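YlmD (Geobacillus stearothermophilus, PDB 6T1B) catalyses the phosphorolysis of adenosine, inosine and S-methyl-5'-thioadenosine to the free base and a ribose 1-phosphate, and also deaminates adenosine, using zinc. Local coordinates at residues R147-G152 with R224-A229; G109-E114 with T163-A168; C243-E248 with H254-G259. One frame throughout, in Å; residues are numbered along the deposited sequence.

Interaction 1 (R147-G152 with R224-A229); sequences RGTAGG and RLQLLA
Gln-226 of helix 219-229 reaches across to the C-terminal end of helix 146-150 and gives its amide N-H to a backbone carbonyl there. The hydrogen bond from Gln-226 NE2 to Thr-149 O is 2.9 Å long and practically straight, 179° at the hydrogen. The acceptor lies in the plane of the side-chain amide, whereas NE2 itself stands above the plane of the Thr-149 carbonyl. Thr-149 O has a second donor, the backbone N of Gly-152 at 3.0 Å, which arrives from the other face of that plane, so one oxygen is gripped from both faces. NE2 also has a weak bond to Thr-198.

The other end of the amide is held by water. A water donates to Gln-226 OE1 at 2.9 Å and, weakly, to Gly-152 O, bridging the same two segments. With NE2 on a carbonyl and OE1 on a water proton, the amide has a clear reason not to flip.

Van der Waals contacts are few. Thr-149 CG2 lies 3.6 Å from Gln-226 NE2, and Gly-152 CA is 3.7 Å from Gln-226 OE1. The Gln-226 side chain spans the gap because it is fully extended beyond CG (chi2 -177°). The Thr-149 hydroxyl turns to other partners, the carbonyl of Gly-145 and the side-chain amide of Asn-223, while Ala-154 of helix 153-163 packs against Gln-226.

Gly-152, with positive phi, is the first residue after the helix to leave helical angles and stands at the N-cap position of the next. The turn is a Schellman motif, here with one of its carbonyls claimed by a glutamine from a neighbouring helix; Thr-149 lies about 9 Å, measured from its side chain, from the catalytic zinc.

Interaction 2 (G109-E114 with T163-A168); sequences GLYTDE and TREHIA
The Tyr-111 ring meets Glu-165 at its edge: OE2 lies in the ring plane beside the hydroxyl, 3.3 Å from Tyr-111 CE1, and the ring and carboxylate planes are 70° apart. Trp-161 makes an edge-to-face contact with the same tyrosine. The hydroxyl donates to the carboxylate, Tyr-111 OH to Glu-165 OE2 at 2.7 Å, meeting the oxygen on its anti side and 25° out of the carboxylate plane. The bend at chi2 (-59°) swings the Glu-165 carboxylate to the hydroxyl, and CG, placed by chi1, lies 3.7 Å from Tyr-111 CE1. A water donates to Tyr-111 OH at 2.8 Å and accepts from Arg-164 NH1, so the phenol both gives and receives a hydrogen bond.

Asp-113, just past the end of strand 109-112, puts OD2 4.3 Å from Glu-165 OE1. A second water donates to both oxygens, 2.6 Å from Glu-165 OE1, and Lys-87 of the adjoining strand 85-87 forms a salt bridge with the glutamate and a long, weak ion pair with the aspartate. Water and lysine would thus offset the repulsion between the two acids, and, together with the short phenol bond, probably stabilise Glu-165 as a carboxylate where the loop after helix 153-163 meets the sheet.

Interaction 3 (C243-E248 with H254-G259); sequences CTSCEE and HRRDRG
The loop 243-248 carries the CxxC half of the four-cysteine zinc site, and Arg-256, from a turn further along the same connection, grips its backbone. Cys-243 and Cys-246 bind the zinc together with Cys-183 and Cys-184; within the loop, the backbone N of Cys-246 donates to Cys-243 SG at 3.3 Å.

Arg-256 NH1 donates to Ser-245 O at 2.9 Å, nearly straight at 168°. The oxygen lies in the guanidinium plane, at its edge, although NH1 stands above the plane of the carbonyl. A weak, bent bond runs from the same NH1 to Thr-244 O, also at 2.9 Å. The kink at chi3 (61°) turns the guanidinium toward these carbonyls.

Glu-248 lies over one guanidinium face, with CG 3.5 Å above its centre and the carboxylate stacked at 26° to it. Its salt bridge, Glu-248 OE2 to Arg-256 NE at 3.4 Å, is one of charge alone, since no N-H points at the oxygen. Asp-257 OD1 makes the hydrogen-bonded salt bridge, 3.0 Å from Arg-256 NH2, while Asp-257 OD2 is hydrogen-bonded to the Thr-261 hydroxyl; the backbone carbonyl of Phe-251 takes a further bond from NH2.

In this salt-bridge network the arginine would offset the repulsion of the two carboxylates. The whole is a Cys4 zinc site, probably structural, whose CxxC loop is braced from outside the metal shell by an arginine.

Interaction 1 is buried, interaction 2 partly buried, and interaction 3 lies at the surface. Helix 153-163 relates the first two: it starts just beyond Gly-152 and leads into the loop holding Glu-165, so 147-152 and 163-168 flank it, although the contacts do not touch. Interaction 3 is built within one long connection between strands and lies across the chain's centre from interaction 2, about 32 Å between centres. The chemistry follows the setting, though water bridges all three. The buried helix pair uses a neutral amide, the strand-to-loop contact a phenol and carboxylates, and the zinc loop an arginine bonded to carbonyls and paired with two acids.

Interaction 1 (R147-G152 with R224-A229)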
loop_
_atom_site.group_PDB
_atom_site.type_symbol
_atom_site.label_atom_id
_atom_site.label_comp_id
_atom_site.label_asym_id
_atom_site.label_seq_id
_atom_site.Cartn_x
_atom_site.Cartn_y
_atom_site.Cartn_z
ATOM N N ARG A 147 12.726 1.313 3.927
ATOM C CA ARG A 147 13.709 1.163 2.859
ATOM C C ARG A 147 13.177 1.728 1.544
ATOM O O ARG A 147 13.889 2.462 0.834
ATOM C CB ARG A 147 14.082 -0.303 2.685
ATOM C CG ARG A 147 14.857 -0.857 3.827
ATOM C CD ARG A 147 15.447 -2.183 3.432
ATOM N NE ARG A 147 15.970 -2.868 4.600
ATOM C CZ ARG A 147 17.228 -2.811 5.009
ATOM N NH1 ARG A 147 17.573 -3.474 6.097
ATOM N NH2 ARG A 147 18.130 -2.101 4.337
ATOM N N GLY A 148 11.932 1.403 1.212
ATOM C CA GLY A 148 11.340 1.921 -0.012
ATOM C C GLY A 148 11.164 3.426 0.041
ATOM O O GLY A 148 11.320 4.117 -0.970
ATOM N N THR A 149 10.844 3.954 1.223
ATOM C CA THR A 149 10.761 5.403 1.399
ATOM C C THR A 149 12.130 6.042 1.223
ATOM O O THR A 149 12.264 7.070 0.549
ATOM C CB THR A 149 10.174 5.720 2.775
ATOM O OG1 THR A 149 8.880 5.103 2.907
ATOM C CG2 THR A 149 9.981 7.206 2.967
ATOM N N ALA A 150 13.169 5.428 1.788
ATOM C CA ALA A 150 14.530 5.941 1.610
ATOM C C ALA A 150 14.934 5.892 0.139
ATOM O O ALA A 150 15.736 6.721 -0.317
ATOM C CB ALA A 150 15.509 5.128 2.463
ATOM N N GLY A 151 14.393 4.932 -0.612
ATOM C CA GLY A 151 14.603 4.794 -2.035
ATOM C C GLY A 151 13.757 5.691 -2.895
ATOM O O GLY A 151 13.940 5.718 -4.117
ATOM N N GLY A 152 12.838 6.435 -2.284
ATOM C CA GLY A 152 12.021 7.369 -3.031
ATOM C C GLY A 152 10.920 6.745 -3.859
ATOM O O GLY A 152 10.572 7.276 -4.921
ATOM N N ARG A 224 4.215 11.628 2.399
ATOM C CA ARG A 224 3.502 12.831 1.997
ATOM C C ARG A 224 4.480 13.922 1.588
ATOM O O ARG A 224 4.295 14.588 0.561
ATOM C CB ARG A 224 2.600 13.318 3.132
ATOM C CG ARG A 224 1.877 14.614 2.836
ATOM C CD ARG A 224 0.918 15.001 3.959
ATOM N NE ARG A 224 0.499 16.376 3.773
ATOM C CZ ARG A 224 1.163 17.424 4.240
ATOM N NH1 ARG A 224 2.276 17.269 4.945
ATOM N NH2 ARG A 224 0.720 18.650 3.991
ATOM N N LEU A 225 5.520 14.152 2.397
ATOM C CA LEU A 225 6.479 15.209 2.089
ATOM C C LEU A 225 7.185 14.935 0.770
ATOM O O LEU A 225 7.427 15.854 -0.020
ATOM C CB LEU A 225 7.484 15.340 3.236
ATOM C CG LEU A 225 6.914 15.864 4.555
ATOM C CD1 LEU A 225 7.935 15.668 5.675
ATOM C CD2 LEU A 225 6.537 17.309 4.451
ATOM N N GLN A 226 7.507 13.665 0.504
ATOM C CA GLN A 226 8.121 13.322 -0.774
ATOM C C GLN A 226 7.170 13.605 -1.932
ATOM O O GLN A 226 7.592 14.109 -2.971
ATOM C CB GLN A 226 8.550 11.861 -0.807
ATOM C CG GLN A 226 9.814 11.585 -0.009
ATOM C CD GLN A 226 10.263 10.134 -0.125
ATOM O OE1 GLN A 226 9.778 9.389 -0.964
ATOM N NE2 GLN A 226 11.222 9.747 0.708
ATOM N N LEU A 227 5.889 13.239 -1.777
ATOM C CA LEU A 227 4.924 13.466 -2.849
ATOM C C LEU A 227 4.758 14.946 -3.131
ATOM O O LEU A 227 4.661 15.353 -4.294
ATOM C CB LEU A 227 3.575 12.857 -2.489
ATOM C CG LEU A 227 3.586 11.338 -2.489
ATOM C CD1 LEU A 227 2.407 10.799 -1.695
ATOM C CD2 LEU A 227 3.540 10.768 -3.893
ATOM N N LEU A 228 4.691 15.758 -2.076
ATOM C CA LEU A 228 4.628 17.201 -2.255
ATOM C C LEU A 228 5.834 17.691 -3.036
ATOM O O LEU A 228 5.702 18.476 -3.976
ATOM C CB LEU A 228 4.557 17.881 -0.888
ATOM C CG LEU A 228 3.245 17.698 -0.144
ATOM C CD1 LEU A 228 3.404 18.017 1.345
ATOM C CD2 LEU A 228 2.164 18.565 -0.778
ATOM N N ALA A 229 7.023 17.208 -2.673
ATOM C CA ALA A 229 8.237 17.638 -3.366
ATOM C C ALA A 229 8.242 17.207 -4.824
ATOM O O ALA A 229 8.821 17.895 -5.673
ATOM C CB ALA A 229 9.468 17.070 -2.653
HETATM O O HOH W 1 10.513 10.364 -3.602
#

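Interaction 2 (G109-E114 with T163-A168)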
loop_
_atom_site.group_PDB
_atom_site.type_symbol
_atom_site.label_atom_id
_atom_site.label_comp_id
_atom_site.label_asym_id
_atom_site.label_seq_id
_atom_site.Cartn_x
_atom_site.Cartn_y
_atom_site.Cartn_z
ATOM N N GLY A 109 5.988 -1.574 -6.404
ATOM C CA GLY A 109 4.817 -0.831 -6.807
ATOM C C GLY A 109 4.430 -1.226 -8.211
ATOM O O GLY A 109 5.248 -1.712 -8.999
ATOM N N LEU A 110 3.162 -0.973 -8.525
ATOM C CA LEU A 110 2.597 -1.310 -9.815
ATOM C C LEU A 110 1.696 -0.169 -10.251
ATOM O O LEU A 110 1.134 0.542 -9.410
ATOM C CB LEU A 110 1.714 -2.560 -9.748
ATOM C CG LEU A 110 2.399 -3.843 -9.316
ATOM C CD1 LEU A 110 1.384 -4.950 -9.097
ATOM C CD2 LEU A 110 3.469 -4.236 -10.305
ATOM N N TYR A 111 1.532 -0.010 -11.561
ATOM C CA TYR A 111 0.487 0.887 -12.031
ATOM C C TYR A 111 -0.082 0.365 -13.336
ATOM O O TYR A 111 0.555 -0.430 -14.029
ATOM C CB TYR A 111 0.940 2.335 -12.193
ATOM C CG TYR A 111 1.908 2.657 -13.301
ATOM C CD1 TYR A 111 1.456 3.092 -14.540
ATOM C CD2 TYR A 111 3.274 2.613 -13.079
ATOM C CE1 TYR A 111 2.342 3.446 -15.537
ATOM C CE2 TYR A 111 4.150 2.970 -14.073
ATOM C CZ TYR A 111 3.692 3.379 -15.286
ATOM O OH TYR A 111 4.600 3.739 -16.261
ATOM N N THR A 112 -1.283 0.828 -13.686
ATOM C CA THR A 112 -1.887 0.451 -14.952
ATOM C C THR A 112 -2.827 1.550 -15.420
ATOM O O THR A 112 -3.438 2.258 -14.605
ATOM C CB THR A 112 -2.649 -0.875 -14.835
ATOM O OG1 THR A 112 -3.125 -1.310 -16.110
ATOM C CG2 THR A 112 -3.840 -0.753 -13.886
ATOM N N ASP A 113 -2.956 1.668 -16.730
ATOM C CA ASP A 113 -3.955 2.548 -17.314
ATOM C C ASP A 113 -5.111 1.778 -17.945
ATOM O O ASP A 113 -5.948 2.362 -18.623
ATOM C CB ASP A 113 -3.325 3.558 -18.281
ATOM C CG ASP A 113 -2.740 2.916 -19.518
ATOM O OD1 ASP A 113 -2.835 1.693 -19.653
ATOM O OD2 ASP A 113 -2.177 3.651 -20.363
ATOM N N GLU A 114 -5.218 0.480 -17.657
ATOM C CA GLU A 114 -6.276 -0.352 -18.202
ATOM C C GLU A 114 -7.297 -0.683 -17.128
ATOM O O GLU A 114 -6.956 -0.798 -15.951
ATOM C CB GLU A 114 -5.700 -1.652 -18.785
ATOM C CG GLU A 114 -4.676 -1.402 -19.871
ATOM C CD GLU A 114 -4.196 -2.644 -20.585
ATOM O OE1 GLU A 114 -3.348 -2.484 -21.487
ATOM O OE2 GLU A 114 -4.645 -3.765 -20.265
ATOM N N THR A 163 6.975 11.189 -16.901
ATOM C CA THR A 163 7.926 11.028 -17.998
ATOM C C THR A 163 7.503 9.954 -18.987
ATOM O O THR A 163 7.787 10.078 -20.181
ATOM C CB THR A 163 9.324 10.706 -17.468
ATOM O OG1 THR A 163 9.353 9.412 -16.849
ATOM C CG2 THR A 163 9.756 11.749 -16.458
ATOM N N ARG A 164 6.859 8.889 -18.525
ATOM C CA ARG A 164 6.435 7.831 -19.426
ATOM C C ARG A 164 4.977 7.913 -19.819
ATOM O O ARG A 164 4.636 7.527 -20.940
ATOM C CB ARG A 164 6.742 6.467 -18.816
ATOM C CG ARG A 164 8.223 6.312 -18.503
ATOM C CD ARG A 164 8.573 4.896 -18.143
ATOM N NE ARG A 164 9.988 4.758 -17.816
ATOM C CZ ARG A 164 10.549 3.629 -17.400
ATOM N NH1 ARG A 164 9.814 2.532 -17.261
ATOM N NH2 ARG A 164 11.844 3.597 -17.123
ATOM N N GLU A 165 4.114 8.422 -18.940
ATOM C CA GLU A 165 2.685 8.514 -19.226
ATOM C C GLU A 165 2.221 9.932 -19.523
ATOM O O GLU A 165 1.059 10.123 -19.905
ATOM C CB GLU A 165 1.867 7.917 -18.066
ATOM C CG GLU A 165 2.407 6.586 -17.533
ATOM C CD GLU A 165 2.486 5.473 -18.570
ATOM O OE1 GLU A 165 1.629 5.432 -19.463
ATOM O OE2 GLU A 165 3.415 4.626 -18.473
ATOM N N HIS A 166 3.111 10.931 -19.422
ATOM C CA HIS A 166 2.800 12.317 -19.788
ATOM C C HIS A 166 1.642 12.875 -18.967
ATOM O O HIS A 166 0.777 13.591 -19.480
ATOM C CB HIS A 166 2.592 12.435 -21.298
ATOM C CG HIS A 166 3.726 11.852 -22.091
ATOM N ND1 HIS A 166 3.605 10.696 -22.835
ATOM C CD2 HIS A 166 5.018 12.245 -22.219
ATOM C CE1 HIS A 166 4.765 10.416 -23.405
ATOM N NE2 HIS A 166 5.638 11.341 -23.049
ATOM N N ILE A 167 1.655 12.585 -17.668
ATOM C CA ILE A 167 0.666 13.071 -16.710
ATOM C C ILE A 167 1.358 14.090 -15.818
ATOM O O ILE A 167 2.331 13.754 -15.129
ATOM C CB ILE A 167 0.123 11.930 -15.836
ATOM C CG1 ILE A 167 -0.483 10.826 -16.703
ATOM C CG2 ILE A 167 -0.912 12.459 -14.830
ATOM C CD1 ILE A 167 -1.540 11.293 -17.635
ATOM N N ALA A 168 0.833 15.308 -15.772
ATOM C CA ALA A 168 1.367 16.295 -14.844
ATOM C C ALA A 168 1.081 15.881 -13.402
ATOM O O ALA A 168 0.030 15.310 -13.108
ATOM C CB ALA A 168 0.743 17.668 -15.096
HETATM O O HOH W 2 6.900 2.275 -17.003
HETATM O O HOH W 3 -0.882 5.990 -19.239
#

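Interaction 3 (C243-E248 with H254-G259)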
loop_
_atom_site.group_PDB
_atom_site.type_symbol
_atom_site.label_atom_id
_atom_site.label_comp_id
_atom_site.label_asym_id
_atom_site.label_seq_id
_atom_site.Cartn_x
_atom_site.Cartn_y
_atom_site.Cartn_z
ATOM N N CYS A 243 -3.686 3.554 12.602
ATOM C CA CYS A 243 -2.424 2.878 12.889
ATOM C C CYS A 243 -2.677 1.375 12.951
ATOM O O CYS A 243 -3.527 0.923 13.727
ATOM C CB CYS A 243 -1.862 3.326 14.250
ATOM S SG CYS A 243 -0.363 2.447 14.752
ATOM N N THR A 244 -1.905 0.611 12.163
ATOM C CA THR A 244 -2.038 -0.844 12.127
ATOM C C THR A 244 -1.660 -1.482 13.455
ATOM O O THR A 244 -2.259 -2.485 13.847
ATOM C CB THR A 244 -1.170 -1.431 11.007
ATOM O OG1 THR A 244 0.152 -0.871 11.068
ATOM C CG2 THR A 244 -1.737 -1.101 9.684
ATOM N N SER A 245 -0.634 -0.941 14.127
ATOM C CA SER A 245 -0.272 -1.491 15.420
ATOM C C SER A 245 -1.343 -1.192 16.462
ATOM O O SER A 245 -1.675 -2.079 17.249
ATOM C CB SER A 245 1.110 -1.004 15.878
ATOM O OG SER A 245 1.333 -1.308 17.251
ATOM N N CYS A 246 -1.893 0.018 16.476
ATOM C CA CYS A 246 -2.838 0.411 17.505
ATOM C C CYS A 246 -4.175 -0.295 17.370
ATOM O O CYS A 246 -4.786 -0.669 18.365
ATOM C CB CYS A 246 -3.086 1.917 17.414
ATOM S SG CYS A 246 -1.772 2.946 18.160
ATOM N N GLU A 247 -4.667 -0.417 16.134
ATOM C CA GLU A 247 -6.010 -0.941 15.870
ATOM C C GLU A 247 -5.923 -2.454 15.709
ATOM O O GLU A 247 -6.127 -3.016 14.633
ATOM C CB GLU A 247 -6.619 -0.212 14.675
ATOM C CG GLU A 247 -6.786 1.286 14.975
ATOM C CD GLU A 247 -7.366 2.161 13.857
ATOM O OE1 GLU A 247 -8.150 1.691 12.998
ATOM O OE2 GLU A 247 -7.046 3.375 13.861
ATOM N N GLU A 248 -5.618 -3.108 16.842
ATOM C CA GLU A 248 -5.383 -4.543 16.855
ATOM C C GLU A 248 -6.613 -5.351 16.483
ATOM O O GLU A 248 -6.485 -6.514 16.084
ATOM C CB GLU A 248 -4.862 -5.026 18.199
ATOM C CG GLU A 248 -4.709 -6.544 18.250
ATOM C CD GLU A 248 -3.892 -7.030 19.431
ATOM O OE1 GLU A 248 -3.891 -6.336 20.469
ATOM O OE2 GLU A 248 -3.251 -8.107 19.315
ATOM N N HIS A 254 3.143 -6.415 11.767
ATOM C CA HIS A 254 4.438 -7.078 11.923
ATOM C C HIS A 254 5.102 -6.726 13.239
ATOM O O HIS A 254 5.666 -7.598 13.910
ATOM C CB HIS A 254 5.311 -6.668 10.743
ATOM C CG HIS A 254 6.714 -7.165 10.829
ATOM N ND1 HIS A 254 7.060 -8.451 10.481
ATOM C CD2 HIS A 254 7.852 -6.555 11.227
ATOM C CE1 HIS A 254 8.355 -8.615 10.665
ATOM N NE2 HIS A 254 8.862 -7.482 11.121
ATOM N N ARG A 255 5.040 -5.459 13.641
ATOM C CA ARG A 255 5.699 -5.056 14.874
ATOM C C ARG A 255 4.931 -5.543 16.097
ATOM O O ARG A 255 5.513 -6.151 17.002
ATOM C CB ARG A 255 5.913 -3.548 14.928
ATOM C CG ARG A 255 6.669 -3.119 16.183
ATOM C CD ARG A 255 7.188 -1.690 16.100
ATOM N NE ARG A 255 8.455 -1.618 15.379
ATOM C CZ ARG A 255 9.559 -1.021 15.828
ATOM N NH1 ARG A 255 9.574 -0.406 17.007
ATOM N NH2 ARG A 255 10.647 -1.026 15.074
ATOM N N ARG A 256 3.615 -5.272 16.157
ATOM C CA ARG A 256 2.877 -5.616 17.376
ATOM C C ARG A 256 2.822 -7.122 17.562
ATOM O O ARG A 256 2.873 -7.622 18.691
ATOM C CB ARG A 256 1.448 -5.076 17.302
ATOM C CG ARG A 256 0.620 -5.269 18.573
ATOM C CD ARG A 256 -0.867 -5.064 18.330
ATOM N NE ARG A 256 -1.313 -6.049 17.370
ATOM C CZ ARG A 256 -1.905 -5.801 16.202
ATOM N NH1 ARG A 256 -2.223 -4.580 15.823
ATOM N NH2 ARG A 256 -2.207 -6.821 15.436
ATOM N N ASP A 257 2.692 -7.854 16.469
ATOM C CA ASP A 257 2.533 -9.301 16.477
ATOM C C ASP A 257 3.887 -10.009 16.476
ATOM O O ASP A 257 3.947 -11.238 16.298
ATOM C CB ASP A 257 1.662 -9.787 15.320
ATOM C CG ASP A 257 0.252 -9.204 15.339
ATOM O OD1 ASP A 257 -0.240 -8.843 16.437
ATOM O OD2 ASP A 257 -0.378 -9.130 14.264
ATOM N N ARG A 258 4.967 -9.261 16.661
ATOM C CA ARG A 258 6.290 -9.845 16.900
ATOM C C ARG A 258 6.741 -10.698 15.722
ATOM O O ARG A 258 7.406 -11.726 15.897
ATOM C CB ARG A 258 6.318 -10.638 18.200
ATOM C CG ARG A 258 5.921 -9.780 19.396
ATOM C CD ARG A 258 6.141 -10.481 20.714
ATOM N NE ARG A 258 7.563 -10.633 20.997
ATOM C CZ ARG A 258 8.316 -9.693 21.558
ATOM N NH1 ARG A 258 7.783 -8.529 21.901
ATOM N NH2 ARG A 258 9.604 -9.917 21.774
ATOM N N GLY A 259 6.420 -10.248 14.527
ATOM C CA GLY A 259 7.008 -10.754 13.304
ATOM C C GLY A 259 6.351 -11.964 12.686
ATOM O O GLY A 259 6.709 -12.314 11.560
HETATM O O HOH W 4 -0.570 -10.096 18.584
HETATM O O HOH W 5 -3.122 -10.375 17.689
#